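Local coordinates for RNA-dependent RNA polymerase (Taggert virus, PDB 6DX3), which carries a viral OTU-family cysteine protease domain that probably acts as a deubiquitinase, removing ubiquitin from host proteins as in related nairoviruses, at residues 9-12 with 16-19; 100-105 with 131-136; 118-121 with 127-130. All coordinates share one frame; numbering follows the deposited sequence.

All three contacts bear on one mixed sheet, and each uses strand 126-133 or its neighbour 17-24. Contact 1 is a hairpin at the sheet's outer edge and lies near the surface, its centre about 15 Å from that of the chain. Contact 3 is a second hairpin, partly buried, while contact 2 is buried, about 5 Å from the chain centre, and sets helix 102-112 against the sheet. The two hairpins combine main-chain bonds with aromatic and histidine chemistry; contact 2 relies on one tyrosine packed on a helix. Contact 3 is nested inside the loop that contact 2 closes, and Ile118 packs against Val105 and Tyr133.

Contact 1. Residues 9-12 with 16-19; sequences WHLL and YYYS
The carbonyl of Tyr18 takes two bonds from His10. The backbone His10 N reaches Tyr18 O at 2.6 Å, in the carbonyl plane, while the ring nitrogen His10 ND1 lies 3.3 Å from Tyr18 O, well above that plane. The oxygen sits close to the plane of the imidazole, so the ring meets it edge-on. His10 CG is anti to the carbonyl carbon (chi1 -56°), which places the ring beside its own backbone N and lets both donors converge on one acceptor. Tyr18 N returns a bond to His10 O, completing an antiparallel hydrogen-bonded pair, and nearer the turn Leu12 N meets Tyr16 O at 2.8 Å in a straighter bond.

The packing divides between the two faces of the hairpin. Leu11 CD1 lies over one face of the Tyr17 ring, 3.8 Å from its centroid, a CH-pi contact. Beside it Trp9 swings its six-membered ring back toward the strand: Trp9 CE3 touches Tyr17 CB at 3.5 Å, and Ser19 CB rests over a face of the indole. Leu12 CD1 touches Tyr16 CE1 at 3.5 Å and also rests against Tyr18 CB. Arg132 of the next strand makes cation-pi contacts with both Trp9 and Tyr17, whose hydroxyl bonds to Glu135.

The ND1 bond, long and off the carbonyl plane, would help orient the imidazole; the backbone bonds set the register. Donation from ND1 implies that this nitrogen carries a proton, and the short edge strand 10-11 is held by side-chain chemistry in addition to main-chain pairing.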
loop_
_atom_site.group_PDB
_atom_site.type_symbol
_atom_site.label_atom_id
_atom_site.label_comp_id
_atom_site.label_asym_id
_atom_site.label_seq_id
_atom_site.Cartn_x
_atom_site.Cartn_y
_atom_site.Cartn_z
ATOM N N TRP A 9 -9.853 3.646 -14.976
ATOM C CA TRP A 9 -10.114 2.751 -13.859
ATOM C C TRP A 9 -10.927 1.542 -14.298
ATOM O O TRP A 9 -11.902 1.662 -15.044
ATOM C CB TRP A 9 -10.853 3.492 -12.743
ATOM C CG TRP A 9 -10.017 4.500 -12.017
ATOM C CD1 TRP A 9 -10.204 5.851 -11.990
ATOM C CD2 TRP A 9 -8.865 4.239 -11.204
ATOM N NE1 TRP A 9 -9.240 6.448 -11.214
ATOM C CE2 TRP A 9 -8.405 5.480 -10.721
ATOM C CE3 TRP A 9 -8.176 3.078 -10.840
ATOM C CZ2 TRP A 9 -7.293 5.591 -9.893
ATOM C CZ3 TRP A 9 -7.069 3.192 -10.017
ATOM C CH2 TRP A 9 -6.638 4.438 -9.555
ATOM N N HIS A 10 -10.520 0.368 -13.822
ATOM C CA HIS A 10 -11.288 -0.864 -13.957
ATOM C C HIS A 10 -11.545 -1.415 -12.563
ATOM O O HIS A 10 -10.600 -1.772 -11.851
ATOM C CB HIS A 10 -10.543 -1.899 -14.804
ATOM C CG HIS A 10 -10.155 -1.407 -16.163
ATOM N ND1 HIS A 10 -9.018 -0.662 -16.387
ATOM C CD2 HIS A 10 -10.747 -1.561 -17.371
ATOM C CE1 HIS A 10 -8.927 -0.374 -17.673
ATOM N NE2 HIS A 10 -9.965 -0.908 -18.292
ATOM N N LEU A 11 -12.814 -1.474 -12.167
ATOM C CA LEU A 11 -13.165 -2.121 -10.910
ATOM C C LEU A 11 -13.095 -3.631 -11.094
ATOM O O LEU A 11 -13.779 -4.191 -11.957
ATOM C CB LEU A 11 -14.555 -1.698 -10.451
ATOM C CG LEU A 11 -15.053 -2.478 -9.234
ATOM C CD1 LEU A 11 -14.245 -2.069 -8.011
ATOM C CD2 LEU A 11 -16.536 -2.241 -9.003
ATOM N N LEU A 12 -12.274 -4.290 -10.287
ATOM C CA LEU A 12 -12.017 -5.711 -10.467
ATOM C C LEU A 12 -12.928 -6.546 -9.580
ATOM O O LEU A 12 -13.347 -6.117 -8.503
ATOM C CB LEU A 12 -10.557 -6.037 -10.155
ATOM C CG LEU A 12 -9.522 -5.194 -10.899
ATOM C CD1 LEU A 12 -8.111 -5.695 -10.614
ATOM C CD2 LEU A 12 -9.809 -5.204 -12.385
ATOM N N TYR A 16 -10.808 -4.346 -5.941
ATOM C CA TYR A 16 -10.106 -3.069 -5.961
ATOM C C TYR A 16 -10.088 -2.548 -7.391
ATOM O O TYR A 16 -10.546 -3.215 -8.322
ATOM C CB TYR A 16 -8.689 -3.203 -5.391
ATOM C CG TYR A 16 -7.853 -4.279 -6.050
ATOM C CD1 TYR A 16 -7.014 -3.980 -7.114
ATOM C CD2 TYR A 16 -7.902 -5.594 -5.601
ATOM C CE1 TYR A 16 -6.247 -4.961 -7.716
ATOM C CE2 TYR A 16 -7.141 -6.580 -6.196
ATOM C CZ TYR A 16 -6.318 -6.260 -7.252
ATOM O OH TYR A 16 -5.561 -7.244 -7.843
ATOM N N TYR A 17 -9.552 -1.345 -7.559
ATOM C CA TYR A 17 -9.495 -0.690 -8.857
ATOM C C TYR A 17 -8.119 -0.861 -9.484
ATOM O O TYR A 17 -7.105 -0.952 -8.787
ATOM C CB TYR A 17 -9.824 0.798 -8.727
ATOM C CG TYR A 17 -11.247 1.067 -8.309
ATOM C CD1 TYR A 17 -11.590 1.155 -6.966
ATOM C CD2 TYR A 17 -12.250 1.226 -9.254
ATOM C CE1 TYR A 17 -12.892 1.400 -6.579
ATOM C CE2 TYR A 17 -13.556 1.471 -8.876
ATOM C CZ TYR A 17 -13.871 1.557 -7.539
ATOM O OH TYR A 17 -15.170 1.800 -7.163
ATOM N N TYR A 18 -8.096 -0.898 -10.816
ATOM C CA TYR A 18 -6.875 -1.035 -11.597
ATOM C C TYR A 18 -6.916 -0.045 -12.750
ATOM O O TYR A 18 -7.964 0.149 -13.371
ATOM C CB TYR A 18 -6.716 -2.463 -12.143
ATOM C CG TYR A 18 -5.598 -2.643 -13.156
ATOM C CD1 TYR A 18 -4.343 -3.081 -12.760
ATOM C CD2 TYR A 18 -5.806 -2.401 -14.510
ATOM C CE1 TYR A 18 -3.323 -3.259 -13.678
ATOM C CE2 TYR A 18 -4.790 -2.572 -15.437
ATOM C CZ TYR A 18 -3.551 -3.004 -15.013
ATOM O OH TYR A 18 -2.535 -3.183 -15.927
ATOM N N SER A 19 -5.766 0.563 -13.048
ATOM C CA SER A 19 -5.687 1.507 -14.145
ATOM C C SER A 19 -4.283 1.531 -14.731
ATOM O O SER A 19 -3.310 1.643 -13.969
ATOM C CB SER A 19 -6.074 2.914 -13.687
ATOM O OG SER A 19 -5.698 3.882 -14.651
#

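Contact 2. Residues 100-105 with 131-136; sequences GSSLEV and VRYGED
Tyr133 reaches from its strand to the first turn of helix 102-112 and meets it along the length of its side chain. At the far end, Tyr133 OH lies 3.4 Å from Ser102 CB. Next to it, Ser102 O approaches the ring obliquely, 3.6 Å from Tyr133 CZ. Nearer the strand, Tyr133 CD2 packs 3.8 Å from Val105 CG1, the two side chains crossing at about a right angle.

The valine methyl that touches is the one anti to the backbone N (chi1 176°), one helical turn along from Ser102, so both residues front the tyrosine. Glu78 ties the polar ends together: one carboxylate oxygen bonds Tyr133 OH and the other Ser102 OG, which bridges helix and strand through a third element. Ser102 begins the helix because Ser101 is its N-cap, and Glu104 OE2 reaches back to Ser101 N through a weak bond of 2.6 Å.

Further out, Asn106 and Ser109 extend the helical surface along Tyr133, and Tyr16 meets its ring. Val105 also packs on Leu41 of helix 40-49 and on Val116 and Ile118 of strand 116-121, placing the helix start between that helix and the sheet.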
loop_
_atom_site.group_PDB
_atom_site.type_symbol
_atom_site.label_atom_id
_atom_site.label_comp_id
_atom_site.label_asym_id
_atom_site.label_seq_id
_atom_site.Cartn_x
_atom_site.Cartn_y
_atom_site.Cartn_z
ATOM N N GLY A 100 5.797 -7.590 2.780
ATOM C CA GLY A 100 4.391 -7.290 2.613
ATOM C C GLY A 100 4.006 -7.156 1.147
ATOM O O GLY A 100 4.850 -6.942 0.278
ATOM N N SER A 101 2.710 -7.285 0.869
ATOM C CA SER A 101 2.222 -7.299 -0.507
ATOM C C SER A 101 0.903 -6.534 -0.571
ATOM O O SER A 101 0.450 -5.950 0.419
ATOM C CB SER A 101 2.076 -8.741 -1.017
ATOM O OG SER A 101 0.987 -9.396 -0.384
ATOM N N SER A 102 0.271 -6.552 -1.748
ATOM C CA SER A 102 -0.955 -5.783 -1.951
ATOM C C SER A 102 -2.107 -6.299 -1.096
ATOM O O SER A 102 -3.004 -5.527 -0.741
ATOM C CB SER A 102 -1.343 -5.797 -3.432
ATOM O OG SER A 102 -1.753 -7.092 -3.843
ATOM N N LEU A 103 -2.106 -7.589 -0.754
ATOM C CA LEU A 103 -3.175 -8.119 0.088
ATOM C C LEU A 103 -3.126 -7.524 1.489
ATOM O O LEU A 103 -4.176 -7.322 2.110
ATOM C CB LEU A 103 -3.093 -9.645 0.154
ATOM C CG LEU A 103 -4.095 -10.327 1.091
ATOM C CD1 LEU A 103 -5.523 -9.945 0.727
ATOM C CD2 LEU A 103 -3.918 -11.838 1.053
ATOM N N GLU A 104 -1.928 -7.238 2.001
ATOM C CA GLU A 104 -1.821 -6.575 3.296
ATOM C C GLU A 104 -2.277 -5.125 3.214
ATOM O O GLU A 104 -2.847 -4.599 4.180
ATOM C CB GLU A 104 -0.383 -6.657 3.813
ATOM C CG GLU A 104 0.064 -8.060 4.222
ATOM C CD GLU A 104 0.235 -8.995 3.036
ATOM O OE1 GLU A 104 -0.688 -9.793 2.769
ATOM O OE2 GLU A 104 1.284 -8.927 2.368
ATOM N N VAL A 105 -2.034 -4.462 2.082
ATOM C CA VAL A 105 -2.625 -3.146 1.860
ATOM C C VAL A 105 -4.142 -3.255 1.832
ATOM O O VAL A 105 -4.853 -2.418 2.402
ATOM C CB VAL A 105 -2.088 -2.522 0.559
ATOM C CG1 VAL A 105 -2.787 -1.202 0.294
ATOM C CG2 VAL A 105 -0.586 -2.344 0.620
ATOM N N VAL A 131 -2.969 0.471 -8.810
ATOM C CA VAL A 131 -4.155 -0.140 -8.225
ATOM C C VAL A 131 -4.590 0.703 -7.035
ATOM O O VAL A 131 -3.765 1.310 -6.342
ATOM C CB VAL A 131 -3.928 -1.611 -7.806
ATOM C CG1 VAL A 131 -3.460 -2.440 -8.998
ATOM C CG2 VAL A 131 -2.940 -1.703 -6.661
ATOM N N ARG A 132 -5.900 0.751 -6.809
ATOM C CA ARG A 132 -6.477 1.584 -5.763
ATOM C C ARG A 132 -7.363 0.730 -4.874
ATOM O O ARG A 132 -8.311 0.101 -5.355
ATOM C CB ARG A 132 -7.281 2.747 -6.352
ATOM C CG ARG A 132 -7.813 3.710 -5.296
ATOM C CD ARG A 132 -8.666 4.801 -5.911
ATOM N NE ARG A 132 -9.985 4.309 -6.288
ATOM C CZ ARG A 132 -10.751 4.864 -7.219
ATOM N NH1 ARG A 132 -10.326 5.938 -7.872
ATOM N NH2 ARG A 132 -11.938 4.348 -7.498
ATOM N N TYR A 133 -7.049 0.709 -3.582
ATOM C CA TYR A 133 -7.909 0.120 -2.561
ATOM C C TYR A 133 -8.653 1.273 -1.898
ATOM O O TYR A 133 -8.109 1.955 -1.029
ATOM C CB TYR A 133 -7.089 -0.683 -1.554
ATOM C CG TYR A 133 -6.437 -1.909 -2.151
ATOM C CD1 TYR A 133 -7.111 -3.122 -2.202
ATOM C CD2 TYR A 133 -5.148 -1.853 -2.667
ATOM C CE1 TYR A 133 -6.520 -4.244 -2.746
ATOM C CE2 TYR A 133 -4.551 -2.970 -3.217
ATOM C CZ TYR A 133 -5.240 -4.164 -3.252
ATOM O OH TYR A 133 -4.650 -5.285 -3.796
ATOM N N GLY A 134 -9.888 1.501 -2.320
ATOM C CA GLY A 134 -10.688 2.611 -1.845
ATOM C C GLY A 134 -11.189 3.469 -2.991
ATOM O O GLY A 134 -10.955 3.191 -4.165
ATOM N N GLU A 135 -11.886 4.543 -2.616
ATOM C CA GLU A 135 -12.526 5.429 -3.578
ATOM C C GLU A 135 -11.998 6.856 -3.564
ATOM O O GLU A 135 -12.307 7.615 -4.488
ATOM C CB GLU A 135 -14.044 5.478 -3.337
ATOM C CG GLU A 135 -14.695 4.123 -3.138
ATOM C CD GLU A 135 -14.861 3.369 -4.437
ATOM O OE1 GLU A 135 -14.760 4.004 -5.507
ATOM O OE2 GLU A 135 -15.097 2.143 -4.390
ATOM N N ASP A 136 -11.217 7.242 -2.559
ATOM C CA ASP A 136 -10.879 8.643 -2.377
ATOM C C ASP A 136 -9.979 9.146 -3.506
ATOM O O ASP A 136 -9.251 8.367 -4.128
ATOM C CB ASP A 136 -10.188 8.854 -1.033
ATOM C CG ASP A 136 -11.139 8.716 0.136
ATOM O OD1 ASP A 136 -12.352 8.938 -0.059
ATOM O OD2 ASP A 136 -10.673 8.390 1.248
#

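Contact 3. Residues 118-121 with 127-130; sequences IWHE and CDYV
His120 is held by Asp128, at the corner before the opposing strand, and by Tyr129 on it. Its ring nitrogen ND1 donates to Asp128 OD1 at 2.7 Å, almost exactly in the imidazole plane, and the carboxylate receives it on the syn lone pair with its own plane turned 42° from the ring. Over one face lies Tyr129, whose CE2 comes within 3.3 Å of His120 CG. The two planes are only 16° apart but slid so far that the rings barely overlap; instead His120 CB sits over the tyrosine ring, 3.6 Å from its centroid, as a CH-pi contact. Tyr129 CG falls between its backbone N and carbonyl carbon (chi1 80°), which folds the phenol back beneath the histidine. The carboxylate bond fixes the imidazole's rotation and would probably favour its protonated form.

Val130 works on the other side of the sheet, with CG2 centred over a face of Trp119 and 3.7 Å from CD2 of that indole. Trp119 NE1 hydrogen-bonds outside the hairpin, to Asn143 OD1. Cys127 CA makes a CA-H...O contact of 3.1 Å with His120 O; its CB and SG also lie against that carbonyl, SG reaching on to Trp119 CB.

His120 N bonds Tyr129 O nearly straight, while the return bond from Asp128 N to His120 O is weak. This is an antiparallel beta hairpin, formed by neighbouring strands within the sheet of the OTU protease fold.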
loop_
_atom_site.group_PDB
_atom_site.type_symbol
_atom_site.label_atom_id
_atom_site.label_comp_id
_atom_site.label_asym_id
_atom_site.label_seq_id
_atom_site.Cartn_x
_atom_site.Cartn_y
_atom_site.Cartn_z
ATOM N N ILE A 118 -1.303 2.154 -5.032
ATOM C CA ILE A 118 -0.039 1.439 -5.173
ATOM C C ILE A 118 0.431 1.628 -6.608
ATOM O O ILE A 118 -0.144 1.049 -7.540
ATOM C CB ILE A 118 -0.163 -0.051 -4.829
ATOM C CG1 ILE A 118 -0.875 -0.242 -3.489
ATOM C CG2 ILE A 118 1.216 -0.696 -4.790
ATOM C CD1 ILE A 118 -1.021 -1.705 -3.090
ATOM N N TRP A 119 1.472 2.435 -6.786
ATOM C CA TRP A 119 2.012 2.723 -8.108
ATOM C C TRP A 119 3.146 1.753 -8.415
ATOM O O TRP A 119 4.092 1.625 -7.632
ATOM C CB TRP A 119 2.508 4.168 -8.185
ATOM C CG TRP A 119 1.467 5.179 -7.792
ATOM C CD1 TRP A 119 1.067 5.497 -6.524
ATOM C CD2 TRP A 119 0.697 6.005 -8.675
ATOM N NE1 TRP A 119 0.094 6.467 -6.565
ATOM C CE2 TRP A 119 -0.149 6.799 -7.872
ATOM C CE3 TRP A 119 0.639 6.150 -10.065
ATOM C CZ2 TRP A 119 -1.041 7.724 -8.414
ATOM C CZ3 TRP A 119 -0.247 7.070 -10.600
ATOM C CH2 TRP A 119 -1.075 7.843 -9.777
ATOM N N HIS A 120 3.049 1.072 -9.552
ATOM C CA HIS A 120 4.027 0.058 -9.922
ATOM C C HIS A 120 5.100 0.668 -10.814
ATOM O O HIS A 120 4.803 1.148 -11.914
ATOM C CB HIS A 120 3.365 -1.119 -10.631
ATOM C CG HIS A 120 4.344 -2.052 -11.272
ATOM N ND1 HIS A 120 4.670 -1.982 -12.609
ATOM C CD2 HIS A 120 5.081 -3.064 -10.757
ATOM C CE1 HIS A 120 5.561 -2.917 -12.892
ATOM N NE2 HIS A 120 5.828 -3.587 -11.785
ATOM N N GLU A 121 6.345 0.627 -10.345
ATOM C CA GLU A 121 7.479 1.106 -11.119
ATOM C C GLU A 121 7.922 0.040 -12.112
ATOM O O GLU A 121 8.206 -1.100 -11.730
ATOM C CB GLU A 121 8.636 1.472 -10.189
ATOM C CG GLU A 121 9.874 1.998 -10.895
ATOM C CD GLU A 121 11.048 2.154 -9.951
ATOM O OE1 GLU A 121 11.220 1.282 -9.076
ATOM O OE2 GLU A 121 11.785 3.159 -10.066
ATOM N N CYS A 127 6.120 4.813 -13.841
ATOM C CA CYS A 127 5.099 3.835 -13.487
ATOM C C CYS A 127 4.194 3.565 -14.683
ATOM O O CYS A 127 3.882 4.479 -15.452
ATOM C CB CYS A 127 4.267 4.310 -12.290
ATOM S SG CYS A 127 5.192 4.371 -10.738
ATOM N N ASP A 128 3.774 2.304 -14.834
ATOM C CA ASP A 128 2.941 1.897 -15.958
ATOM C C ASP A 128 1.556 1.403 -15.562
ATOM O O ASP A 128 0.708 1.233 -16.446
ATOM C CB ASP A 128 3.644 0.808 -16.790
ATOM C CG ASP A 128 3.890 -0.468 -16.003
ATOM O OD1 ASP A 128 4.101 -0.386 -14.774
ATOM O OD2 ASP A 128 3.875 -1.558 -16.614
ATOM N N TYR A 129 1.298 1.161 -14.279
ATOM C CA TYR A 129 -0.058 0.871 -13.830
ATOM C C TYR A 129 -0.164 1.192 -12.346
ATOM O O TYR A 129 0.841 1.318 -11.643
ATOM C CB TYR A 129 -0.468 -0.582 -14.122
ATOM C CG TYR A 129 0.046 -1.639 -13.160
ATOM C CD1 TYR A 129 -0.603 -1.890 -11.956
ATOM C CD2 TYR A 129 1.151 -2.418 -13.481
ATOM C CE1 TYR A 129 -0.148 -2.858 -11.082
ATOM C CE2 TYR A 129 1.611 -3.398 -12.615
ATOM C CZ TYR A 129 0.958 -3.610 -11.415
ATOM O OH TYR A 129 1.406 -4.577 -10.545
ATOM N N VAL A 130 -1.405 1.325 -11.884
ATOM C CA VAL A 130 -1.702 1.671 -10.500
ATOM C C VAL A 130 -2.946 0.905 -10.069
ATOM O O VAL A 130 -3.859 0.681 -10.872
ATOM C CB VAL A 130 -1.890 3.198 -10.332
ATOM C CG1 VAL A 130 -3.052 3.698 -11.185
ATOM C CG2 VAL A 130 -2.090 3.570 -8.868
#